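Local coordinates for protein PTS system, IIA component (Streptococcus pneumoniae serotype 4, PDB 5T3U) that probably passes phosphoryl groups along a sugar phosphotransferase system, as the cytoplasmic IIA component associated with fucose utilization, at residues A[70-75]-A[108-113]. Sequence-based numbering, arbitrary orientation.
Sequences EVIVLT and VELISS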
ATOM      1  N   GLU A  70     -19.504  11.906  -5.272  1.00 34.46           N
ATOM      2  CA  GLU A  70     -18.898  11.457  -4.032  1.00 34.67           C
ATOM      3  C   GLU A  70     -17.379  11.426  -4.148  1.00 34.04           C
ATOM      4  O   GLU A  70     -16.828  11.451  -5.265  1.00 34.45           O
ATOM      5  CB  GLU A  70     -19.312  10.029  -3.766  1.00 35.72           C
ATOM      6  CG  GLU A  70     -20.766   9.768  -3.606  1.00 41.36           C
ATOM      7  CD  GLU A  70     -21.011   8.281  -3.587  1.00 47.94           C
ATOM      8  OE1 GLU A  70     -20.031   7.492  -3.729  1.00 51.30           O
ATOM      9  OE2 GLU A  70     -22.180   7.898  -3.436  1.00 53.05           O
ATOM     10  N   VAL A  71     -16.697  11.367  -3.001  1.00 32.47           N
ATOM     11  CA  VAL A  71     -15.245  11.158  -2.967  1.00 30.93           C
ATOM     12  C   VAL A  71     -14.901  10.055  -1.941  1.00 30.20           C
ATOM     13  O   VAL A  71     -15.434  10.035  -0.827  1.00 30.03           O
ATOM     14  CB  VAL A  71     -14.499  12.482  -2.683  1.00 31.16           C
ATOM     15  CG1 VAL A  71     -12.986  12.255  -2.439  1.00 32.08           C
ATOM     16  CG2 VAL A  71     -14.701  13.450  -3.819  1.00 30.89           C
ATOM     17  N   ILE A  72     -14.039   9.122  -2.337  1.00 28.87           N
ATOM     18  CA  ILE A  72     -13.413   8.207  -1.393  1.00 27.22           C
ATOM     19  C   ILE A  72     -11.996   8.706  -1.120  1.00 26.62           C
ATOM     20  O   ILE A  72     -11.209   8.933  -2.030  1.00 26.23           O
ATOM     21  CB  ILE A  72     -13.449   6.732  -1.897  1.00 28.85           C
ATOM     22  CG1 ILE A  72     -14.903   6.326  -2.176  1.00 29.17           C
ATOM     23  CG2 ILE A  72     -12.845   5.722  -0.831  1.00 25.45           C
ATOM     24  CD1 ILE A  72     -15.020   4.984  -2.841  1.00 34.29           C
ATOM     25  N   VAL A  73     -11.721   8.948   0.155  1.00 25.66           N
ATOM     26  CA  VAL A  73     -10.400   9.260   0.632  1.00 24.87           C
ATOM     27  C   VAL A  73      -9.763   7.946   1.096  1.00 24.83           C
ATOM     28  O   VAL A  73     -10.325   7.227   1.955  1.00 24.30           O
ATOM     29  CB  VAL A  73     -10.454  10.276   1.817  1.00 25.04           C
ATOM     30  CG1 VAL A  73      -9.051  10.621   2.311  1.00 23.63           C
ATOM     31  CG2 VAL A  73     -11.191  11.555   1.407  1.00 25.01           C
ATOM     32  N   LEU A  74      -8.610   7.629   0.518  1.00 24.69           N
ATOM     33  CA  LEU A  74      -7.800   6.485   0.976  1.00 24.69           C
ATOM     34  C   LEU A  74      -6.646   7.034   1.782  1.00 25.25           C
ATOM     35  O   LEU A  74      -5.922   7.924   1.312  1.00 24.44           O
ATOM     36  CB  LEU A  74      -7.274   5.679  -0.206  1.00 24.33           C
ATOM     37  CG  LEU A  74      -8.314   5.088  -1.167  1.00 25.53           C
ATOM     38  CD1 LEU A  74      -7.584   4.260  -2.246  1.00 24.10           C
ATOM     39  CD2 LEU A  74      -9.398   4.264  -0.448  1.00 24.26           C
ATOM     40  N   THR A  75      -6.491   6.544   3.010  1.00 26.05           N
ATOM     41  CA  THR A  75      -5.360   6.977   3.830  1.00 26.50           C
ATOM     42  C   THR A  75      -4.484   5.774   4.237  1.00 27.20           C
ATOM     43  O   THR A  75      -4.938   4.625   4.248  1.00 25.89           O
ATOM     44  CB  THR A  75      -5.815   7.721   5.088  1.00 27.04           C
ATOM     45  OG1 THR A  75      -6.518   6.799   5.915  1.00 26.76           O
ATOM     46  CG2 THR A  75      -6.731   8.958   4.722  1.00 25.81           C
ATOM     47  N   VAL A 108      -6.746   0.005  -7.213  1.00 25.94           N
ATOM     48  CA  VAL A 108      -7.097  -0.487  -8.544  1.00 26.00           C
ATOM     49  C   VAL A 108      -8.593  -0.699  -8.746  1.00 26.57           C
ATOM     50  O   VAL A 108      -9.139  -0.276  -9.757  1.00 27.26           O
ATOM     51  CB  VAL A 108      -6.340  -1.812  -8.877  1.00 26.11           C
ATOM     52  CG1 VAL A 108      -6.931  -2.458 -10.162  1.00 25.26           C
ATOM     53  CG2 VAL A 108      -4.862  -1.520  -9.042  1.00 27.35           C
ATOM     54  N   GLU A 109      -9.247  -1.375  -7.801  1.00 26.57           N
ATOM     55  CA  GLU A 109     -10.669  -1.652  -7.926  1.00 27.16           C
ATOM     56  C   GLU A 109     -11.515  -0.371  -7.902  1.00 27.19           C
ATOM     57  O   GLU A 109     -12.493  -0.251  -8.641  1.00 26.19           O
ATOM     58  CB  GLU A 109     -11.124  -2.572  -6.775  1.00 27.73           C
ATOM     59  CG  GLU A 109     -12.648  -2.780  -6.695  1.00 31.70           C
ATOM     60  CD  GLU A 109     -13.270  -3.263  -8.018  1.00 38.67           C
ATOM     61  OE1 GLU A 109     -12.613  -4.026  -8.775  1.00 39.73           O
ATOM     62  OE2 GLU A 109     -14.429  -2.873  -8.304  1.00 43.25           O
ATOM     63  N   LEU A 110     -11.180   0.553  -6.997  1.00 27.77           N
ATOM     64  CA  LEU A 110     -11.904   1.830  -6.928  1.00 27.35           C
ATOM     65  C   LEU A 110     -11.715   2.634  -8.210  1.00 28.05           C
ATOM     66  O   LEU A 110     -12.679   3.242  -8.712  1.00 28.84           O
ATOM     67  CB  LEU A 110     -11.492   2.625  -5.692  1.00 26.93           C
ATOM     68  CG  LEU A 110     -12.037   2.035  -4.381  1.00 27.42           C
ATOM     69  CD1 LEU A 110     -11.500   2.748  -3.119  1.00 24.70           C
ATOM     70  CD2 LEU A 110     -13.601   1.977  -4.394  1.00 26.37           C
ATOM     71  N   ILE A 111     -10.512   2.627  -8.785  1.00 27.96           N
ATOM     72  CA  ILE A 111     -10.361   3.351 -10.073  1.00 27.85           C
ATOM     73  C   ILE A 111     -11.192   2.680 -11.188  1.00 28.64           C
ATOM     74  O   ILE A 111     -11.945   3.354 -11.910  1.00 28.42           O
ATOM     75  CB  ILE A 111      -8.899   3.552 -10.502  1.00 27.43           C
ATOM     76  CG1 ILE A 111      -8.162   4.456  -9.519  1.00 26.23           C
ATOM     77  CG2 ILE A 111      -8.832   4.211 -11.920  1.00 26.39           C
ATOM     78  CD1 ILE A 111      -6.597   4.465  -9.704  1.00 23.26           C
ATOM     79  N   SER A 112     -11.106   1.353 -11.283  1.00 29.58           N
ATOM     80  CA  SER A 112     -11.813   0.599 -12.334  1.00 30.52           C
ATOM     81  C   SER A 112     -13.320   0.766 -12.299  1.00 30.90           C
ATOM     82  O   SER A 112     -13.984   0.610 -13.330  1.00 32.06           O
ATOM     83  CB  SER A 112     -11.476  -0.896 -12.248  1.00 30.59           C
ATOM     84  OG  SER A 112     -10.075  -1.049 -12.322  1.00 33.37           O
ATOM     85  N   SER A 113     -13.858   1.058 -11.114  1.00 30.38           N
ATOM     86  CA  SER A 113     -15.302   1.110 -10.906  1.00 29.19           C
ATOM     87  C   SER A 113     -15.834   2.538 -10.663  1.00 28.84           C
ATOM     88  O   SER A 113     -17.009   2.719 -10.297  1.00 27.91           O
ATOM     89  CB  SER A 113     -15.703   0.166  -9.768  1.00 29.16           C
ATOM     90  OG  SER A 113     -15.160   0.602  -8.524  1.00 30.95           O
TER
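Leu-110, on the helix 104-112, meets both Ile-72 and Leu-74 of the strand 68-75, with CD1 set against both and CD2 against Ile-72 alone. CD1 of Leu-110 faces CD2 of Leu-74 at 3.7 Å, the two leucines reaching toward each other tip to tip, and the same CD1 lies 4.0 Å from CG2 of Ile-72. CD2 of Leu-110 rests 3.7 Å from CD1 of Ile-72, whose side chain crosses that of Leu-110 at about a right angle. Leucine suits the helix position because its fork can serve two strand residues at once. Isoleucine suits the strand because its beta branch offers a second surface: chi1 of -56° sets CG1 beside the backbone N and CG2 anti to it, and both branches reach the same leucine.

Ile-72 and Leu-74 are two apart in an extended strand and therefore share one face of the sheet. This is helix-on-sheet packing in the alpha/beta fold of the mannose-type IIA family; here the parallel sheet runs 2-1-3-4, with the strand 68-75 inside it. Val-71 and Val-73 turn to the opposite face, against helix 50-65.

Around this buried apolar contact, Ile-123 of helix 120-129 also packs on Leu-110, Leu-120 on Ile-72, and Phe-102 on Leu-74. Farther along the helix, serine's short hydroxyl arm can fold back on the carbonyl four residues earlier. Ser-112 OG reaches Val-108 O (2.8 Å) from 36° above the carbonyl plane, its own N from the opposite face. Ser-113, the first residue to leave helical geometry, repeats this from OG to Glu-109 O at 2.8 Å, supplementing a weak backbone bond.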